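PDB 1XTY: peptidyl-tRNA hydrolase from Sulfolobus solfataricus, which hydrolyses the ester bond of peptidyl-tRNAs, probably those that drop off the ribosome during protein synthesis, releasing the N-acyl-amino acid and the tRNA. Local coordinates for residues S10-G15 with P94-C99. Numbering follows the deposited sequence.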
loop_
_atom_site.group_PDB
_atom_site.type_symbol
_atom_site.label_atom_id
_atom_site.label_comp_id
_atom_site.label_asym_id
_atom_site.label_seq_id
_atom_site.Cartn_x
_atom_site.Cartn_y
_atom_site.Cartn_z
ATOM N N SER A 10 1.406 -13.982 10.520
ATOM C CA SER A 10 1.350 -13.617 11.931
ATOM C C SER A 10 2.463 -14.240 12.773
ATOM O O SER A 10 2.701 -13.806 13.899
ATOM C CB SER A 10 -0.003 -14.026 12.518
ATOM O OG SER A 10 -1.073 -13.491 11.758
ATOM N N ASP A 11 3.146 -15.248 12.236
ATOM C CA ASP A 11 4.203 -15.922 12.987
ATOM C C ASP A 11 5.557 -15.223 13.001
ATOM O O ASP A 11 6.459 -15.638 13.726
ATOM C CB ASP A 11 4.375 -17.368 12.506
ATOM C CG ASP A 11 4.671 -17.464 11.025
ATOM O OD1 ASP A 11 5.045 -18.567 10.570
ATOM O OD2 ASP A 11 4.525 -16.449 10.313
ATOM N N ILE A 12 5.715 -14.178 12.200
ATOM C CA ILE A 12 6.971 -13.440 12.200
ATOM C C ILE A 12 6.716 -12.142 12.956
ATOM O O ILE A 12 5.571 -11.710 13.087
ATOM C CB ILE A 12 7.474 -13.133 10.768
ATOM C CG1 ILE A 12 6.397 -12.403 9.971
ATOM C CG2 ILE A 12 7.882 -14.426 10.075
ATOM C CD1 ILE A 12 6.823 -12.081 8.551
ATOM N N LYS A 13 7.778 -11.524 13.459
ATOM C CA LYS A 13 7.638 -10.294 14.226
ATOM C C LYS A 13 7.695 -9.029 13.380
ATOM O O LYS A 13 8.721 -8.715 12.771
ATOM C CB LYS A 13 8.719 -10.230 15.308
ATOM C CG LYS A 13 8.643 -8.994 16.188
ATOM C CD LYS A 13 9.698 -9.040 17.283
ATOM C CE LYS A 13 9.647 -7.798 18.157
ATOM N NZ LYS A 13 10.620 -7.879 19.285
ATOM N N MET A 14 6.581 -8.302 13.356
ATOM C CA MET A 14 6.489 -7.057 12.603
ATOM C C MET A 14 5.654 -6.025 13.353
ATOM O O MET A 14 4.537 -6.316 13.776
ATOM C CB MET A 14 5.851 -7.303 11.231
ATOM C CG MET A 14 6.625 -8.235 10.321
ATOM S SD MET A 14 5.928 -8.248 8.650
ATOM C CE MET A 14 4.578 -9.402 8.838
ATOM N N GLY A 15 6.199 -4.823 13.515
ATOM C CA GLY A 15 5.463 -3.763 14.184
ATOM C C GLY A 15 4.424 -3.222 13.217
ATOM O O GLY A 15 4.446 -3.568 12.035
ATOM N N PRO A 94 16.675 -10.735 5.247
ATOM C CA PRO A 94 16.222 -10.455 3.882
ATOM C C PRO A 94 15.802 -11.747 3.188
ATOM O O PRO A 94 16.436 -12.787 3.364
ATOM C CB PRO A 94 17.445 -9.803 3.239
ATOM C CG PRO A 94 18.593 -10.427 3.985
ATOM C CD PRO A 94 18.101 -10.406 5.410
ATOM N N GLY A 95 14.722 -11.679 2.420
ATOM C CA GLY A 95 14.241 -12.858 1.725
ATOM C C GLY A 95 13.065 -13.506 2.427
ATOM O O GLY A 95 12.388 -14.358 1.854
ATOM N N THR A 96 12.817 -13.101 3.669
ATOM C CA THR A 96 11.709 -13.647 4.448
ATOM C C THR A 96 10.373 -13.214 3.842
ATOM O O THR A 96 10.109 -12.021 3.694
ATOM C CB THR A 96 11.759 -13.144 5.912
ATOM O OG1 THR A 96 13.016 -13.504 6.503
ATOM C CG2 THR A 96 10.630 -13.749 6.725
ATOM N N ILE A 97 9.534 -14.183 3.487
ATOM C CA ILE A 97 8.227 -13.876 2.916
ATOM C C ILE A 97 7.343 -13.308 4.031
ATOM O O ILE A 97 7.155 -13.942 5.068
ATOM C CB ILE A 97 7.582 -15.141 2.305
ATOM C CG1 ILE A 97 8.394 -15.585 1.082
ATOM C CG2 ILE A 97 6.127 -14.870 1.923
ATOM C CD1 ILE A 97 7.858 -16.831 0.389
ATOM N N THR A 98 6.807 -12.111 3.813
ATOM C CA THR A 98 5.981 -11.447 4.819
ATOM C C THR A 98 4.487 -11.434 4.519
ATOM O O THR A 98 3.664 -11.437 5.441
ATOM C CB THR A 98 6.425 -9.981 5.014
ATOM O OG1 THR A 98 6.287 -9.276 3.778
ATOM C CG2 THR A 98 7.876 -9.910 5.479
ATOM N N CYS A 99 4.124 -11.400 3.240
ATOM C CA CYS A 99 2.713 -11.377 2.887
ATOM C C CYS A 99 2.460 -11.714 1.426
ATOM O O CYS A 99 3.389 -11.781 0.611
ATOM C CB CYS A 99 2.104 -10.007 3.215
ATOM S SG CYS A 99 2.805 -8.616 2.295
#
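I12 and M14 make a small, apolar surface contact with T96 and T98, joining the loop between strand 2-9 and helix 16-35 to the segment leading into and along strand 97-106. No hydrogen bond links the two segments; the I12 methyls and the M14 thioether pack by van der Waals contact against T96 and T98. I12 reaches across with CG1 set between its backbone N and carbonyl carbon (chi1 55°), and its end methyl CD1 lies 3.9 Å from both CA and CG2 of T98, the two side chains crossing at about a right angle. Its branch methyl CG2 approaches T96 CG2 more loosely, at 4.4 Å. M14 SD lies 4.1 Å from T98 CB, and the bend at chi3 (-82°) turns CE to 4.1 Å from T98 O. T98 thus offers CB and CG2 to the loop, while its hydroxyl OG1 is hydrogen-bonded to Q22 of helix 16-35; T96 OG1 is hydrogen-bonded to the carbonyl oxygen of E93. R9 connects both sides through a salt bridge to D11 and a hydrogen bond to the carbonyl of I97. With G15 at the N-cap of helix 16-35, this is the strand-to-helix turn of a PTH2-family α/β fold, packed against the neighbouring antiparallel strand.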